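PDB 5H2Q: phosphodiesterase from Trypanosoma brucei brucei, which belongs to the cyclic nucleotide phosphodiesterase family, whose all-helical fold here holds zinc, magnesium and the ligand LLI. Local coordinates for residues 65-68 / 69-72; 204-207 / 208-211. All blocks are in the same frame, centred on the assembly; numbering follows the deposited sequence.

Contact 1 (65-68 / 69-72); sequences GCSD and EVLL
The backbone passes from a loop into the first turn of helix 68-80, and S67 O is the first carbonyl to accept along it, from L71 N at 3.0 Å. The next bond of the helix follows at once, from L72 N to D68 O at 2.9 Å. S67 stands at the N-cap. Its hydroxyl reaches forward over the start of the helix, and OG accepts from V70 N at 3.1 Å with an N-H...O angle of 154°. The torsion suits this role: chi1 of 75° sets OG between the backbone N and the carbonyl carbon, turned to the amide of V70. S67 thus serves two amides, V70 N through OG and L71 N through its carbonyl. Methyl CG2 of V70 lies beside the same hydroxyl, 3.4 Å from OG.

C66 makes the apolar contacts. Its chi1 of 177° places SG beside the carbonyl carbon, within touch of the first helical turn. SG comes to rest 3.9 Å from L71 CB and 4.1 Å from V70 CG1, so the sulfur touches two residues of that turn. L71 and C66 also both pack on P61 of the short helix 60-63, while L71 and D68 touch L56 of helix 43-58. L72 leads elsewhere, to Y52 and to R13, V16 and L17 of helix 10-17.

Just before this, G65, with positive phi, is the C-prime residue of a Schellman motif that ends the preceding helix. The whole is a tight helix-to-helix connection: a Schellman C-cap, one intervening cysteine, then a serine N-cap with its capping bond to the third residue of the new helix.

Contact 2 (204-207 / 208-211); sequences MARH and SEFL. With LLI ((4~{a}~{S},8~{a}~{R})-2-cycloheptyl-4-[4-methoxy-3-[2-(2-oxidanylideneimidazolidin-1-yl)ethoxy]phenyl]-4~{a},5,8,8~{a}-tetrahydrophthalazin-1-one), chain E.
R206 NH2 donates to E209 OE2 at 2.9 Å, the shorter arm of a two-armed salt bridge. The second arm runs from R206 NE to E209 OE1 at 3.0 Å. Both are nearly straight, and both oxygens lie close to the guanidinium plane, so R206 presents its NE side edge-on. The carboxylate is not coplanar with it: the two planes are 40° apart, and each nitrogen meets its oxygen from above the carboxylate plane. The paired bonds restrict how either group can turn.

F210 covers one face of the same guanidinium. Its CE2 sits over the centre, 3.4 Å from R206 CZ, with the ring inclined at 55° to the guanidinium rather than stacked flat. A bend in the arginine at chi3 (67°) turns the guanidinium so that its face meets F210 CE2. The backbone closes the same turn: F210 N donates to R206 O at 3.0 Å, and CD2 at the edge of the F210 ring lies 3.3 Å from that oxygen. L211 N bonds likewise to H207 O.

R206 is the N-cap residue, and two waters join the turn before it to the first amides. Both donate to A205 O; one accepts from S208 N and the other from E209 N. The second also bonds S208 OG, at 2.7 Å. M204 belongs to the ligand pocket, where its CG lies 3.4 Å from LLI O20.

The segment leads into helix 207-217 and packs on two others. F210 touches M232, D235 and K239 of helix 227-242, and K239 NZ is hydrogen-bonded to H207 ND1. On helix 290-312, V301 meets M204 and H207, while F305 and I309 receive L211.

Overall arrangement
Contact 1 precedes contact 2 in sequence. They flank the middle of the molecule, 34 Å apart centre to centre. Their nearest atoms are about 25 Å apart, so they do not touch. Each marks the start of a helix, 68-80 in contact 1 and 207-217 in contact 2. Contact 1 packs against helices 10-17, 43-58 and 60-63, in the N-terminal part of this helical protein. Contact 2 packs against helices 227-242 and 290-312, and M204 places it at the LLI pocket. Its H207 side chain is still about 12 Å from the zinc ion. The two helix starts thus belong to separate parts of the fold, and of the two, contact 2 alone reaches the ligand pocket.

Contact 1 (65-68 / 69-72)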
loop_
_atom_site.group_PDB
_atom_site.type_symbol
_atom_site.label_atom_id
_atom_site.label_comp_id
_atom_site.label_asym_id
_atom_site.label_seq_id
_atom_site.Cartn_x
_atom_site.Cartn_y
_atom_site.Cartn_z
ATOM N N GLY A 65 19.726 -12.195 3.268
ATOM C CA GLY A 65 19.812 -13.167 4.358
ATOM C C GLY A 65 18.509 -13.438 5.065
ATOM O O GLY A 65 18.504 -13.858 6.231
ATOM N N CYS A 66 17.391 -13.174 4.370
ATOM C CA CYS A 66 16.058 -13.467 4.877
ATOM C C CYS A 66 15.685 -14.844 4.358
ATOM O O CYS A 66 15.464 -15.013 3.150
ATOM C CB CYS A 66 15.049 -12.413 4.423
ATOM S SG CYS A 66 13.355 -12.774 4.944
ATOM N N SER A 67 15.644 -15.844 5.262
ATOM C CA SER A 67 15.307 -17.216 4.907
ATOM C C SER A 67 13.862 -17.305 4.431
ATOM O O SER A 67 13.040 -16.417 4.747
ATOM C CB SER A 67 15.514 -18.145 6.102
ATOM O OG SER A 67 14.470 -17.995 7.053
ATOM N N ASP A 68 13.531 -18.375 3.684
ATOM C CA ASP A 68 12.143 -18.576 3.251
ATOM C C ASP A 68 11.204 -18.681 4.442
ATOM O O ASP A 68 10.131 -18.084 4.421
ATOM C CB ASP A 68 11.975 -19.859 2.417
ATOM C CG ASP A 68 12.916 -20.024 1.243
ATOM O OD1 ASP A 68 13.692 -19.077 0.959
ATOM O OD2 ASP A 68 12.867 -21.095 0.598
ATOM N N GLU A 69 11.615 -19.400 5.506
ATOM C CA GLU A 69 10.741 -19.547 6.672
ATOM C C GLU A 69 10.475 -18.222 7.372
ATOM O O GLU A 69 9.346 -18.007 7.836
ATOM C CB GLU A 69 11.296 -20.601 7.661
ATOM C CG GLU A 69 11.158 -22.017 7.114
ATOM C CD GLU A 69 11.643 -23.146 8.009
ATOM O OE1 GLU A 69 12.375 -24.030 7.509
ATOM O OE2 GLU A 69 11.243 -23.179 9.193
ATOM N N VAL A 70 11.489 -17.334 7.434
ATOM C CA VAL A 70 11.332 -16.026 8.105
ATOM C C VAL A 70 10.372 -15.173 7.259
ATOM O O VAL A 70 9.451 -14.563 7.800
ATOM C CB VAL A 70 12.679 -15.319 8.414
ATOM C CG1 VAL A 70 12.467 -13.849 8.777
ATOM C CG2 VAL A 70 13.397 -16.037 9.571
ATOM N N LEU A 71 10.555 -15.193 5.944
ATOM C CA LEU A 71 9.674 -14.428 5.049
ATOM C C LEU A 71 8.223 -14.917 5.214
ATOM O O LEU A 71 7.311 -14.099 5.366
ATOM C CB LEU A 71 10.153 -14.545 3.594
ATOM C CG LEU A 71 9.240 -13.861 2.546
ATOM C CD1 LEU A 71 9.259 -12.336 2.692
ATOM C CD2 LEU A 71 9.639 -14.282 1.114
ATOM N N LEU A 72 8.023 -16.242 5.260
ATOM C CA LEU A 72 6.669 -16.756 5.428
ATOM C C LEU A 72 6.092 -16.388 6.783
ATOM O O LEU A 72 4.967 -15.922 6.832
ATOM C CB LEU A 72 6.572 -18.264 5.150
ATOM C CG LEU A 72 5.109 -18.796 5.128
ATOM C CD1 LEU A 72 4.235 -18.085 4.064
ATOM C CD2 LEU A 72 5.079 -20.280 4.942
#

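Contact 2 (204-207 / 208-211)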
loop_
_atom_site.group_PDB
_atom_site.type_symbol
_atom_site.label_atom_id
_atom_site.label_comp_id
_atom_site.label_asym_id
_atom_site.label_seq_id
_atom_site.Cartn_x
_atom_site.Cartn_y
_atom_site.Cartn_z
ATOM N N MET A 204 -2.528 10.767 3.721
ATOM C CA MET A 204 -2.989 11.621 2.601
ATOM C C MET A 204 -3.152 13.113 2.964
ATOM O O MET A 204 -3.177 13.952 2.054
ATOM C CB MET A 204 -4.250 11.092 1.939
ATOM C CG MET A 204 -4.041 9.856 1.108
ATOM S SD MET A 204 -2.877 10.111 -0.263
ATOM C CE MET A 204 -3.831 11.106 -1.381
ATOM N N ALA A 205 -3.201 13.445 4.273
ATOM C CA ALA A 205 -3.233 14.838 4.717
ATOM C C ALA A 205 -1.893 15.487 4.308
ATOM O O ALA A 205 -1.835 16.701 4.122
ATOM C CB ALA A 205 -3.429 14.921 6.221
ATOM N N ARG A 206 -0.824 14.658 4.099
ATOM C CA ARG A 206 0.507 15.125 3.687
ATOM C C ARG A 206 0.780 14.868 2.199
ATOM O O ARG A 206 1.936 14.958 1.773
ATOM C CB ARG A 206 1.600 14.486 4.567
ATOM C CG ARG A 206 1.429 14.709 6.083
ATOM C CD ARG A 206 2.527 14.070 6.915
ATOM N NE ARG A 206 3.822 14.717 6.691
ATOM C CZ ARG A 206 4.990 14.232 7.090
ATOM N NH1 ARG A 206 5.050 13.089 7.761
ATOM N NH2 ARG A 206 6.114 14.878 6.806
ATOM N N HIS A 207 -0.252 14.505 1.412
ATOM C CA HIS A 207 -0.084 14.181 -0.004
ATOM C C HIS A 207 0.709 15.227 -0.795
ATOM O O HIS A 207 1.716 14.895 -1.429
ATOM C CB HIS A 207 -1.429 13.904 -0.663
ATOM C CG HIS A 207 -1.361 13.738 -2.143
ATOM N ND1 HIS A 207 -0.927 12.542 -2.724
ATOM C CD2 HIS A 207 -1.652 14.623 -3.129
ATOM C CE1 HIS A 207 -1.016 12.733 -4.032
ATOM N NE2 HIS A 207 -1.432 13.978 -4.320
ATOM N N SER A 208 0.210 16.481 -0.813
ATOM C CA SER A 208 0.876 17.562 -1.564
ATOM C C SER A 208 2.269 17.892 -1.019
ATOM O O SER A 208 3.159 18.273 -1.791
ATOM C CB SER A 208 -0.009 18.809 -1.586
ATOM O OG SER A 208 -0.175 19.319 -0.271
ATOM N N GLU A 209 2.464 17.736 0.297
ATOM C CA GLU A 209 3.744 17.962 0.959
ATOM C C GLU A 209 4.798 16.992 0.364
ATOM O O GLU A 209 5.785 17.451 -0.218
ATOM C CB GLU A 209 3.599 17.778 2.463
ATOM C CG GLU A 209 4.862 18.051 3.242
ATOM C CD GLU A 209 4.849 17.509 4.653
ATOM O OE1 GLU A 209 3.752 17.372 5.244
ATOM O OE2 GLU A 209 5.954 17.275 5.189
ATOM N N PHE A 210 4.553 15.660 0.451
ATOM C CA PHE A 210 5.491 14.693 -0.138
ATOM C C PHE A 210 5.675 14.837 -1.630
ATOM O O PHE A 210 6.819 14.743 -2.090
ATOM C CB PHE A 210 5.097 13.261 0.210
ATOM C CG PHE A 210 5.487 12.957 1.623
ATOM C CD1 PHE A 210 6.778 12.530 1.930
ATOM C CD2 PHE A 210 4.566 13.086 2.658
ATOM C CE1 PHE A 210 7.143 12.247 3.251
ATOM C CE2 PHE A 210 4.927 12.788 3.973
ATOM C CZ PHE A 210 6.215 12.379 4.264
ATOM N N LEU A 211 4.567 15.038 -2.390
ATOM C CA LEU A 211 4.605 15.200 -3.843
ATOM C C LEU A 211 5.457 16.406 -4.259
ATOM O O LEU A 211 6.347 16.251 -5.087
ATOM C CB LEU A 211 3.198 15.270 -4.492
ATOM C CG LEU A 211 3.163 15.562 -6.028
ATOM C CD1 LEU A 211 3.916 14.484 -6.826
ATOM C CD2 LEU A 211 1.751 15.712 -6.548
HETATM C C2 LLI E . -10.556 6.324 -3.489
HETATM C C3 LLI E . -10.170 5.048 -3.952
HETATM O O1 LLI E . -11.673 6.868 -4.077
HETATM C C12 LLI E . -7.007 6.143 0.082
HETATM C C14 LLI E . -7.136 6.551 1.572
HETATM C C15 LLI E . -7.252 8.059 1.776
HETATM C C16 LLI E . -5.675 6.633 -0.507
HETATM C C17 LLI E . -4.507 6.405 0.422
HETATM C C18 LLI E . -5.974 5.962 2.389
HETATM C C19 LLI E . -4.640 6.219 1.736
HETATM C C21 LLI E . -8.215 10.132 0.750
HETATM C C22 LLI E . -9.771 10.387 0.822
HETATM C C23 LLI E . -7.531 10.797 -0.485
HETATM C C24 LLI E . -10.257 11.836 0.891
HETATM C C25 LLI E . -7.664 12.305 -0.688
HETATM C C26 LLI E . -9.010 12.773 -1.254
HETATM C C27 LLI E . -10.298 12.595 -0.435
HETATM C C28 LLI E . -12.089 8.174 -3.650
HETATM C C29 LLI E . -13.374 8.478 -4.365
HETATM C C4 LLI E . -9.888 6.899 -2.417
HETATM C C5 LLI E . -9.136 4.368 -3.316
HETATM C C6 LLI E . -8.849 6.217 -1.784
HETATM C C7 LLI E . -8.488 4.952 -2.240
HETATM O O8 LLI E . -10.860 4.579 -5.038
HETATM C C9 LLI E . -10.677 3.208 -5.405
HETATM C C10 LLI E . -8.152 6.840 -0.635
HETATM N N11 LLI E . -8.598 8.033 -0.281
HETATM N N13 LLI E . -7.996 8.672 0.771
HETATM O O20 LLI E . -6.733 8.650 2.709
HETATM N N30 LLI E . -14.543 7.826 -3.752
HETATM C C31 LLI E . -14.754 7.785 -2.303
HETATM C C32 LLI E . -15.316 6.892 -4.387
HETATM C C33 LLI E . -16.043 6.981 -2.177
HETATM N N34 LLI E . -16.183 6.386 -3.496
HETATM O O35 LLI E . -15.249 6.613 -5.577
HETATM O O HOH W 1 -2.109 17.176 0.877
HETATM O O HOH W 2 0.298 18.253 2.179
#